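Local atomic coordinates of seryl-tRNA synthetase, cytoplasmic (PDB entry 3QO8), a protein that catalyses the attachment of serine to tRNA(Ser), first activating serine with ATP to seryl-adenylate and then transferring the serine to the acceptor end of the tRNA. Residues A[197-201]-A[202-206]; A[211-215]-A[216-220]; A[244-247]-A[248-251]. All blocks are in the same frame, centred on the assembly; numbering follows the deposited sequence.

Contact 1: residues A[197-201]-A[202-206]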
ATOM      1  N   SER A 197     -19.176   5.717   6.553  1.00 16.28           N
ATOM      2  CA  SER A 197     -20.534   6.252   6.601  1.00 17.83           C
ATOM      3  C   SER A 197     -20.912   6.555   8.039  1.00 19.06           C
ATOM      4  O   SER A 197     -21.498   7.608   8.343  1.00 19.65           O
ATOM      5  CB  SER A 197     -21.525   5.252   6.005  1.00 22.83           C
ATOM      6  OG  SER A 197     -22.840   5.770   6.025  1.00 27.29           O
ATOM      7  N   PHE A 198     -20.552   5.624   8.923  1.00 16.94           N
ATOM      8  CA  PHE A 198     -20.823   5.738  10.355  1.00 20.31           C
ATOM      9  C   PHE A 198     -20.195   7.007  10.933  1.00 20.86           C
ATOM     10  O   PHE A 198     -20.861   7.784  11.615  1.00 21.84           O
ATOM     11  CB  PHE A 198     -20.274   4.497  11.070  1.00 18.79           C
ATOM     12  CG  PHE A 198     -20.505   4.483  12.561  1.00 21.50           C
ATOM     13  CD1 PHE A 198     -21.689   3.977  13.096  1.00 22.66           C
ATOM     14  CD2 PHE A 198     -19.522   4.933  13.426  1.00 14.68           C
ATOM     15  CE1 PHE A 198     -21.894   3.952  14.472  1.00 28.66           C
ATOM     16  CE2 PHE A 198     -19.716   4.907  14.813  1.00 18.14           C
ATOM     17  CZ  PHE A 198     -20.904   4.407  15.333  1.00 26.89           C
ATOM     18  N   LEU A 199     -18.915   7.227  10.652  1.00 17.94           N
ATOM     19  CA  LEU A 199     -18.237   8.403  11.192  1.00 18.87           C
ATOM     20  C   LEU A 199     -18.679   9.681  10.490  1.00 23.52           C
ATOM     21  O   LEU A 199     -18.789  10.739  11.112  1.00 24.60           O
ATOM     22  CB  LEU A 199     -16.720   8.246  11.114  1.00 20.78           C
ATOM     23  CG  LEU A 199     -16.075   7.231  12.067  1.00 15.58           C
ATOM     24  CD1 LEU A 199     -14.563   7.192  11.838  1.00 12.20           C
ATOM     25  CD2 LEU A 199     -16.401   7.556  13.544  1.00 17.61           C
ATOM     26  N   SER A 200     -18.935   9.586   9.189  1.00 20.33           N
ATOM     27  CA  SER A 200     -19.385  10.747   8.429  1.00 21.92           C
ATOM     28  C   SER A 200     -20.714  11.275   9.003  1.00 30.41           C
ATOM     29  O   SER A 200     -20.942  12.485   9.073  1.00 24.62           O
ATOM     30  CB  SER A 200     -19.505  10.398   6.936  1.00 24.46           C
ATOM     31  OG  SER A 200     -20.292  11.350   6.257  1.00 42.74           O
ATOM     32  N   SER A 201     -21.581  10.362   9.433  1.00 25.97           N
ATOM     33  CA  SER A 201     -22.855  10.747  10.035  1.00 33.63           C
ATOM     34  C   SER A 201     -22.648  11.478  11.352  1.00 36.89           C
ATOM     35  O   SER A 201     -23.554  12.135  11.847  1.00 38.39           O
ATOM     36  CB  SER A 201     -23.731   9.515  10.286  1.00 36.10           C
ATOM     37  OG  SER A 201     -24.252   9.025   9.066  1.00 45.63           O
ATOM     38  N   LYS A 202     -21.464  11.329  11.933  1.00 33.85           N
ATOM     39  CA  LYS A 202     -21.153  11.976  13.199  1.00 34.84           C
ATOM     40  C   LYS A 202     -20.328  13.243  13.007  1.00 32.77           C
ATOM     41  O   LYS A 202     -19.778  13.781  13.960  1.00 45.72           O
ATOM     42  CB  LYS A 202     -20.412  11.010  14.112  1.00 32.77           C
ATOM     43  CG  LYS A 202     -21.286   9.898  14.633  1.00 35.23           C
ATOM     44  CD  LYS A 202     -20.496   8.926  15.463  1.00 33.84           C
ATOM     45  CE  LYS A 202     -21.406   7.846  15.985  1.00 33.49           C
ATOM     46  NZ  LYS A 202     -22.492   8.431  16.822  1.00 42.60           N
ATOM     47  N   GLY A 203     -20.229  13.699  11.769  1.00 30.05           N
ATOM     48  CA  GLY A 203     -19.526  14.937  11.474  1.00 33.89           C
ATOM     49  C   GLY A 203     -18.042  14.798  11.182  1.00 33.50           C
ATOM     50  O   GLY A 203     -17.353  15.805  11.039  1.00 38.00           O
ATOM     51  N   TYR A 204     -17.545  13.563  11.090  1.00 22.89           N
ATOM     52  CA  TYR A 204     -16.154  13.337  10.714  1.00 19.22           C
ATOM     53  C   TYR A 204     -15.999  13.550   9.218  1.00 21.88           C
ATOM     54  O   TYR A 204     -16.883  13.207   8.434  1.00 21.87           O
ATOM     55  CB  TYR A 204     -15.713  11.908  11.038  1.00 17.58           C
ATOM     56  CG  TYR A 204     -15.497  11.605  12.502  1.00 21.88           C
ATOM     57  CD1 TYR A 204     -14.249  11.209  12.974  1.00 20.80           C
ATOM     58  CD2 TYR A 204     -16.546  11.680  13.411  1.00 21.72           C
ATOM     59  CE1 TYR A 204     -14.049  10.905  14.334  1.00 22.46           C
ATOM     60  CE2 TYR A 204     -16.353  11.390  14.760  1.00 22.67           C
ATOM     61  CZ  TYR A 204     -15.107  11.004  15.215  1.00 22.92           C
ATOM     62  OH  TYR A 204     -14.931  10.712  16.561  1.00 23.68           O
ATOM     63  N   VAL A 205     -14.864  14.106   8.825  1.00 17.89           N
ATOM     64  CA  VAL A 205     -14.547  14.298   7.417  1.00 14.71           C
ATOM     65  C   VAL A 205     -13.754  13.095   6.893  1.00 14.87           C
ATOM     66  O   VAL A 205     -12.668  12.813   7.385  1.00 17.21           O
ATOM     67  CB  VAL A 205     -13.716  15.579   7.250  1.00 18.06           C
ATOM     68  CG1 VAL A 205     -13.232  15.741   5.805  1.00 22.71           C
ATOM     69  CG2 VAL A 205     -14.530  16.789   7.710  1.00 24.81           C
ATOM     70  N   PRO A 206     -14.297  12.383   5.892  1.00 20.97           N
ATOM     71  CA  PRO A 206     -13.546  11.260   5.320  1.00 19.51           C
ATOM     72  C   PRO A 206     -12.233  11.738   4.745  1.00 21.65           C
ATOM     73  O   PRO A 206     -12.181  12.740   4.018  1.00 17.44           O
ATOM     74  CB  PRO A 206     -14.465  10.747   4.209  1.00 17.70           C
ATOM     75  CG  PRO A 206     -15.852  11.159   4.659  1.00 25.02           C
ATOM     76  CD  PRO A 206     -15.644  12.506   5.304  1.00 23.75           C
TER
HETATM   77  O   HOH W   1     -19.132  14.689   7.488  1.00 47.98           O
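Lys202 lies back along the last turn of helix 183-200, and each part of its side chain meets something different. CB sits 3.4 Å from Leu199 O; CG passes 3.7 Å from Phe198 O; CD runs on toward the ring of Phe198, and CE settles obliquely against it, 3.5 Å from CZ. The chain is straight until chi4, where a bend of -60° turns NZ off the ring to a salt bridge with Glu325 on helix 312-329. A lysine suits this place because its methylenes can lie on an aromatic ring while its charge reaches past it. On the inner side, Leu199 CD2 stands over the centre of the Tyr204 ring, 3.9 Å from the centroid and 6° off the normal, a CH-pi contact, with the two CB atoms 3.8 Å apart. The backbone closes the helix in a Schellman motif: Tyr204 N donates to Leu199 O (3.1 Å) and Gly203 N to Ser200 O (3.0 Å). Gly203 is the C-prime residue, whose positive phi (90°) suits glycine, which has no CB to meet the preceding carbonyl. Leu199 O also accepts from Lys202 N, the two donors arriving from opposite faces of its plane, while a water links Ser200 O to Tyr204 O. Carbonyls at the helix end are thus met by amides of the turn and by water, while the Leu199-Tyr204 contact packs its buried side.

Contact 2: residues A[211-215]-A[216-220]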
ATOM      1  N   VAL A 211      -0.041   6.243   1.764  1.00 16.97           N
ATOM      2  CA  VAL A 211       0.584   5.226   2.612  1.00 12.12           C
ATOM      3  C   VAL A 211       2.102   5.309   2.633  1.00 14.43           C
ATOM      4  O   VAL A 211       2.767   4.482   3.274  1.00 16.40           O
ATOM      5  CB  VAL A 211       0.165   3.794   2.207  1.00 18.42           C
ATOM      6  CG1 VAL A 211      -1.328   3.621   2.402  1.00 14.99           C
ATOM      7  CG2 VAL A 211       0.569   3.496   0.765  1.00 15.89           C
ATOM      8  N   MET A 212       2.647   6.297   1.922  1.00 18.12           N
ATOM      9  CA  MET A 212       4.070   6.611   2.002  1.00 18.41           C
ATOM     10  C   MET A 212       4.257   7.984   2.627  1.00 20.86           C
ATOM     11  O   MET A 212       3.453   8.892   2.401  1.00 22.05           O
ATOM     12  CB  MET A 212       4.701   6.630   0.612  1.00 24.93           C
ATOM     13  CG  MET A 212       4.771   5.276  -0.040  1.00 24.83           C
ATOM     14  SD  MET A 212       5.694   5.351  -1.575  1.00 29.63           S
ATOM     15  CE  MET A 212       5.384   3.700  -2.208  1.00 27.15           C
ATOM     16  N   MET A 213       5.318   8.138   3.407  1.00 17.95           N
ATOM     17  CA  MET A 213       5.638   9.422   4.031  1.00 23.02           C
ATOM     18  C   MET A 213       7.112   9.706   3.901  1.00 25.28           C
ATOM     19  O   MET A 213       7.928   8.784   3.960  1.00 26.27           O
ATOM     20  CB  MET A 213       5.273   9.429   5.517  1.00 19.00           C
ATOM     21  CG  MET A 213       3.814   9.693   5.804  1.00 21.54           C
ATOM     22  SD  MET A 213       3.497   9.824   7.580  1.00 23.19           S
ATOM     23  CE  MET A 213       4.184  11.404   8.048  1.00 23.15           C
ATOM     24  N   ASN A 214       7.449  10.984   3.728  1.00 20.32           N
ATOM     25  CA  ASN A 214       8.839  11.411   3.771  1.00 21.37           C
ATOM     26  C   ASN A 214       9.398  11.097   5.150  1.00 24.60           C
ATOM     27  O   ASN A 214       8.672  11.156   6.136  1.00 21.21           O
ATOM     28  CB  ASN A 214       8.952  12.910   3.495  1.00 23.47           C
ATOM     29  CG  ASN A 214       8.718  13.254   2.027  1.00 39.69           C
ATOM     30  OD1 ASN A 214       9.105  12.501   1.133  1.00 42.52           O
ATOM     31  ND2 ASN A 214       8.084  14.393   1.779  1.00 38.95           N
ATOM     32  N   LYS A 215      10.683  10.769   5.219  1.00 27.79           N
ATOM     33  CA  LYS A 215      11.317  10.409   6.481  1.00 33.66           C
ATOM     34  C   LYS A 215      11.254  11.533   7.515  1.00 31.18           C
ATOM     35  O   LYS A 215      10.922  11.303   8.676  1.00 35.66           O
ATOM     36  CB  LYS A 215      12.770   9.990   6.247  1.00 46.80           C
ATOM     37  CG  LYS A 215      12.919   8.773   5.343  1.00 60.41           C
ATOM     38  CD  LYS A 215      14.316   8.161   5.421  1.00 68.31           C
ATOM     39  CE  LYS A 215      15.366   9.044   4.755  1.00 70.29           C
ATOM     40  NZ  LYS A 215      16.702   8.380   4.743  1.00 69.76           N
ATOM     41  N   GLU A 216      11.570  12.748   7.090  1.00 28.81           N
ATOM     42  CA  GLU A 216      11.608  13.877   8.010  1.00 38.49           C
ATOM     43  C   GLU A 216      10.248  14.137   8.664  1.00 30.90           C
ATOM     44  O   GLU A 216      10.177  14.503   9.831  1.00 32.96           O
ATOM     45  CB  GLU A 216      12.108  15.137   7.304  1.00 40.09           C
ATOM     46  CG  GLU A 216      13.361  14.934   6.452  1.00 62.06           C
ATOM     47  CD  GLU A 216      13.050  14.529   5.011  1.00 74.34           C
ATOM     48  OE1 GLU A 216      13.867  14.843   4.115  1.00 79.40           O
ATOM     49  OE2 GLU A 216      11.997  13.898   4.771  1.00 70.46           O
ATOM     50  N   VAL A 217       9.168  13.952   7.914  1.00 28.91           N
ATOM     51  CA  VAL A 217       7.835  14.127   8.479  1.00 25.49           C
ATOM     52  C   VAL A 217       7.473  12.960   9.406  1.00 29.87           C
ATOM     53  O   VAL A 217       6.912  13.160  10.490  1.00 27.52           O
ATOM     54  CB  VAL A 217       6.747  14.281   7.381  1.00 33.19           C
ATOM     55  CG1 VAL A 217       5.459  14.801   7.990  1.00 30.72           C
ATOM     56  CG2 VAL A 217       7.222  15.218   6.291  1.00 41.46           C
ATOM     57  N   MET A 218       7.789  11.742   8.982  1.00 26.98           N
ATOM     58  CA  MET A 218       7.473  10.572   9.798  1.00 28.03           C
ATOM     59  C   MET A 218       8.174  10.694  11.151  1.00 28.46           C
ATOM     60  O   MET A 218       7.594  10.417  12.206  1.00 29.42           O
ATOM     61  CB  MET A 218       7.889   9.278   9.077  1.00 29.44           C
ATOM     62  CG  MET A 218       7.670   8.003   9.898  1.00 25.85           C
ATOM     63  SD  MET A 218       5.935   7.646  10.277  1.00 28.39           S
ATOM     64  CE  MET A 218       5.465   6.828   8.745  1.00 25.17           C
ATOM     65  N   ALA A 219       9.419  11.146  11.112  1.00 31.05           N
ATOM     66  CA  ALA A 219      10.222  11.280  12.323  1.00 32.30           C
ATOM     67  C   ALA A 219       9.586  12.242  13.329  1.00 35.33           C
ATOM     68  O   ALA A 219       9.866  12.166  14.521  1.00 34.39           O
ATOM     69  CB  ALA A 219      11.641  11.716  11.970  1.00 28.27           C
ATOM     70  N   LYS A 220       8.711  13.132  12.866  1.00 28.36           N
ATOM     71  CA  LYS A 220       8.074  14.074  13.788  1.00 31.16           C
ATOM     72  C   LYS A 220       6.841  13.494  14.487  1.00 39.62           C
ATOM     73  O   LYS A 220       6.320  14.079  15.441  1.00 38.92           O
ATOM     74  CB  LYS A 220       7.713  15.385  13.088  1.00 32.05           C
ATOM     75  CG  LYS A 220       8.913  16.203  12.603  1.00 35.48           C
ATOM     76  CD  LYS A 220       8.495  17.639  12.312  1.00 46.67           C
ATOM     77  CE  LYS A 220       9.593  18.441  11.626  1.00 50.95           C
ATOM     78  NZ  LYS A 220       9.375  18.526  10.151  1.00 55.96           N
TER
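The chain leaves strand 212-214 and turns directly into a short helix, whose first backbone bonds run from Met218 N to Asn214 O (3.0 Å) and from Ala219 N to Lys215 O (2.9 Å). Met213 carries the apolar side of this junction. Its chain is extended as far as SD and then bends at chi3 (73°), which turns CE against the helix, 3.6 Å from Val217 CG1 and 3.7 Å from Met218 N. Its sulfur meets the terminal methyl of Met218, SD to CE 3.8 Å. The two methionines cross at about a right angle, Met218 being folded at both chi2 and chi3 to bring its methyl back toward the strand. Long, unbranched and flexible, methionine suits such a corner, where a side chain must follow a sharp change in backbone direction. Asn214 occupies the N-cap position, yet its side chain makes no capping bond: OD1 accepts instead from Lys241 NZ, and CB lies 4.0 Å from Val217 CG2. Glu216, exposed and bent at chi2, curls its carboxylate back so that OE2 comes 3.4 Å from Asn214 CB. Lys215 points away from the junction, its NZ in a salt bridge to Glu240. On the strand side the second subunit packs close, Ile172 of that subunit touching Met213. Strand 212-214 is an outer strand, within this chain, of a small three-stranded antiparallel sheet, and the arrangement is a strand-to-helix junction packed on helix 248-252 of the class II synthetase core.

Contact 3: residues A[244-247]-A[248-251]. With SSA (5'-O-(N-(L-seryl)-sulfamoyl)adenosine), chain B.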
ATOM      1  N   ILE A 244       3.406   3.740   5.959  1.00 15.57           N
ATOM      2  CA  ILE A 244       2.769   4.078   7.229  1.00 16.77           C
ATOM      3  C   ILE A 244       2.265   2.838   7.960  1.00 20.23           C
ATOM      4  O   ILE A 244       1.880   1.863   7.323  1.00 13.12           O
ATOM      5  CB  ILE A 244       1.605   5.084   7.035  1.00 11.12           C
ATOM      6  CG1 ILE A 244       0.416   4.430   6.310  1.00 19.32           C
ATOM      7  CG2 ILE A 244       2.121   6.363   6.298  1.00 11.63           C
ATOM      8  CD1 ILE A 244      -0.817   5.348   6.147  1.00 16.26           C
ATOM      9  N   ALA A 245       2.291   2.885   9.298  1.00 16.02           N
ATOM     10  CA  ALA A 245       1.750   1.827  10.144  1.00 13.37           C
ATOM     11  C   ALA A 245       0.281   2.078  10.451  1.00 17.03           C
ATOM     12  O   ALA A 245      -0.441   1.175  10.873  1.00 14.48           O
ATOM     13  CB  ALA A 245       2.567   1.733  11.469  1.00 16.27           C
ATOM     14  N   THR A 246      -0.165   3.313  10.230  1.00 15.31           N
ATOM     15  CA  THR A 246      -1.529   3.714  10.569  1.00 15.31           C
ATOM     16  C   THR A 246      -1.767   5.087   9.966  1.00 16.54           C
ATOM     17  O   THR A 246      -0.837   5.891   9.884  1.00 16.03           O
ATOM     18  CB  THR A 246      -1.746   3.787  12.128  1.00 17.95           C
ATOM     19  OG1 THR A 246      -2.876   4.618  12.421  1.00 14.45           O
ATOM     20  CG2 THR A 246      -0.528   4.379  12.822  1.00 15.19           C
ATOM     21  N   SER A 247      -2.998   5.359   9.539  1.00 13.44           N
ATOM     22  CA  SER A 247      -3.304   6.676   8.981  1.00 13.40           C
ATOM     23  C   SER A 247      -3.107   7.801   9.998  1.00 17.43           C
ATOM     24  O   SER A 247      -3.047   8.978   9.631  1.00 18.95           O
ATOM     25  CB  SER A 247      -4.700   6.728   8.338  1.00 17.35           C
ATOM     26  OG  SER A 247      -5.733   6.468   9.284  1.00 16.00           O
ATOM     27  N   GLU A 248      -3.010   7.427  11.273  0.55 16.68           N
ATOM     28  CA  GLU A 248      -2.689   8.373  12.336  0.55 17.28           C
ATOM     29  C   GLU A 248      -1.456   9.187  11.959  0.55 17.55           C
ATOM     30  O   GLU A 248      -1.396  10.395  12.171  0.55 17.16           O
ATOM     31  CB  GLU A 248      -2.427   7.630  13.652  0.55 13.73           C
ATOM     32  CG  GLU A 248      -2.064   8.535  14.820  0.55 17.98           C
ATOM     33  CD  GLU A 248      -1.299   7.816  15.943  0.55 25.63           C
ATOM     34  OE1 GLU A 248      -1.499   6.592  16.164  0.55 13.47           O
ATOM     35  OE2 GLU A 248      -0.480   8.495  16.603  0.55 23.04           O
ATOM     36  N   GLN A 249      -0.466   8.511  11.396  1.00 16.15           N
ATOM     37  CA  GLN A 249       0.807   9.147  11.088  1.00 20.56           C
ATOM     38  C   GLN A 249       0.682  10.296  10.073  1.00 20.74           C
ATOM     39  O   GLN A 249       1.000  11.443  10.401  1.00 16.93           O
ATOM     40  CB  GLN A 249       1.849   8.097  10.702  1.00 22.19           C
ATOM     41  CG  GLN A 249       2.356   7.347  11.937  1.00 19.82           C
ATOM     42  CD  GLN A 249       2.907   5.956  11.632  1.00 23.73           C
ATOM     43  OE1 GLN A 249       2.744   5.426  10.533  1.00 19.47           O
ATOM     44  NE2 GLN A 249       3.561   5.359  12.620  1.00 24.96           N
ATOM     45  N   PRO A 250       0.194  10.010   8.851  1.00 14.83           N
ATOM     46  CA  PRO A 250       0.099  11.133   7.902  1.00 21.08           C
ATOM     47  C   PRO A 250      -0.994  12.148   8.278  1.00 17.58           C
ATOM     48  O   PRO A 250      -0.832  13.342   8.052  1.00 15.89           O
ATOM     49  CB  PRO A 250      -0.210  10.450   6.548  1.00 13.56           C
ATOM     50  CG  PRO A 250      -0.830   9.106   6.904  1.00 12.42           C
ATOM     51  CD  PRO A 250      -0.153   8.711   8.242  1.00 14.83           C
ATOM     52  N   ILE A 251      -2.087  11.685   8.866  1.00 15.27           N
ATOM     53  CA  ILE A 251      -3.163  12.598   9.216  1.00 16.26           C
ATOM     54  C   ILE A 251      -2.741  13.523  10.365  1.00 15.83           C
ATOM     55  O   ILE A 251      -3.150  14.679  10.423  1.00 18.93           O
ATOM     56  CB  ILE A 251      -4.476  11.829   9.528  1.00 16.49           C
ATOM     57  CG1 ILE A 251      -4.948  11.095   8.264  1.00 15.75           C
ATOM     58  CG2 ILE A 251      -5.544  12.796  10.077  1.00 15.10           C
ATOM     59  CD1 ILE A 251      -6.227  10.235   8.418  1.00 13.48           C
TER
HETATM   60  N10 SSA B 486      -3.553   4.950  15.328  1.00 14.59           N
HETATM   61  CA  SSA B 486      -3.761   4.071  16.476  1.00 22.33           C
HETATM   62  CB  SSA B 486      -5.257   3.874  16.721  1.00 20.82           C
HETATM   63  OG  SSA B 486      -5.839   3.074  15.673  1.00 20.31           O
HETATM   64  C9  SSA B 486      -3.098   2.742  16.246  1.00 23.30           C
HETATM   65  O9  SSA B 486      -2.578   2.463  15.172  1.00 18.85           O
HETATM   66  N8  SSA B 486      -3.119   1.895  17.270  1.00 16.25           N
HETATM   67  S1  SSA B 486      -2.744   0.344  17.127  1.00 20.78           S
HETATM   68  O1S SSA B 486      -1.347   0.120  16.889  1.00 18.88           O
HETATM   69  O2S SSA B 486      -3.149  -0.326  18.318  1.00 19.97           O
HETATM   70  O5' SSA B 486      -3.556  -0.276  15.974  1.00 18.15           O
HETATM   71  C5' SSA B 486      -4.965  -0.131  15.910  1.00 15.62           C
HETATM   72  C4' SSA B 486      -5.602  -1.494  15.623  1.00 18.17           C
HETATM   73  O4' SSA B 486      -5.156  -2.075  14.391  1.00 18.07           O
HETATM   74  C3' SSA B 486      -5.288  -2.547  16.662  1.00 17.98           C
HETATM   75  O3' SSA B 486      -6.102  -2.344  17.827  1.00 17.45           O
HETATM   76  C2' SSA B 486      -5.627  -3.819  15.893  1.00 19.10           C
HETATM   77  O2' SSA B 486      -7.052  -4.029  15.874  1.00 18.77           O
HETATM   78  C1' SSA B 486      -5.184  -3.494  14.467  1.00 15.27           C
HETATM   79  N9  SSA B 486      -3.829  -4.027  14.216  1.00 18.06           N
HETATM   80  C8  SSA B 486      -2.678  -3.599  14.759  1.00 17.51           C
HETATM   81  N7  SSA B 486      -1.667  -4.358  14.283  1.00 17.60           N
HETATM   82  C5  SSA B 486      -2.204  -5.254  13.434  1.00 20.02           C
HETATM   83  C6  SSA B 486      -1.668  -6.260  12.652  1.00 18.94           C
HETATM   84  N6  SSA B 486      -0.335  -6.474  12.681  1.00 15.67           N
HETATM   85  N1  SSA B 486      -2.488  -7.008  11.878  1.00 15.97           N
HETATM   86  C2  SSA B 486      -3.807  -6.781  11.866  1.00 19.65           C
HETATM   87  N3  SSA B 486      -4.352  -5.806  12.604  1.00 16.94           N
HETATM   88  C4  SSA B 486      -3.568  -5.045  13.402  1.00 16.74           C
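Ile244 opens the loop by resting its CG2 and CD1 on the ring of Pro250, with CG2 3.8 Å from CD; the two side chains cross at about a right angle, an apolar contact at the start of the helix. Next, Ala245 offers its backbone N-H to Gln249 OE1 (2.9 Å, 157° at the hydrogen). Gln249 is extended beyond CG, long enough to reach back over the preceding turn, and its amide oxygen gives this buried N-H a partner. Thr246 has OG1 roughly opposite the backbone N (chi1 159°), directed toward both the helix start and the ligand. It accepts from Glu248 N at 3.0 Å, a capping bond, and also from N10 of the bound seryl-adenylate analogue, while Lys300 is a further partner. Its carbonyl receives Gln249 N. Thr246, Ser247 and Glu248 form the Thr-X-Glu motif of seryl-tRNA synthetases, whose threonine and glutamate here bind the analogue's seryl amino group, as they probably do that of serine. In one of its two conformers Glu248 extends (chi1 179°) and OE1 accepts from N10 at 2.8 Å, while OE2 is held by Gln377; Glu302 and Thr404 also bond the ligand. Ser247, small enough to sit close to Glu302, gives its carbonyl to Ile251 N (3.0 Å), and its CB lies 3.8 Å from Ile251 CD1.

Contact 3 is the buried one and lies in the serine site, whereas contacts 1 and 2 are only partly buried; all three reach the second subunit. Each joins a helix to the chain beside it: contact 1 ends a helix with a Schellman motif, while contacts 2 and 3 begin one, and only in contact 3 does a side chain make the capping bond. Contacts 2 and 3 touch: Val211 O probably accepts a hydrogen bond from Ile244 N (2.9 Å), and Met213 packs on Pro250. Contact 1 stands apart, its centre about 18 Å from that of contact 3. Lys202 and Lys215 pair with glutamates elsewhere in the chain; in contact 3 one glutamate oxygen meets the ligand's amino group.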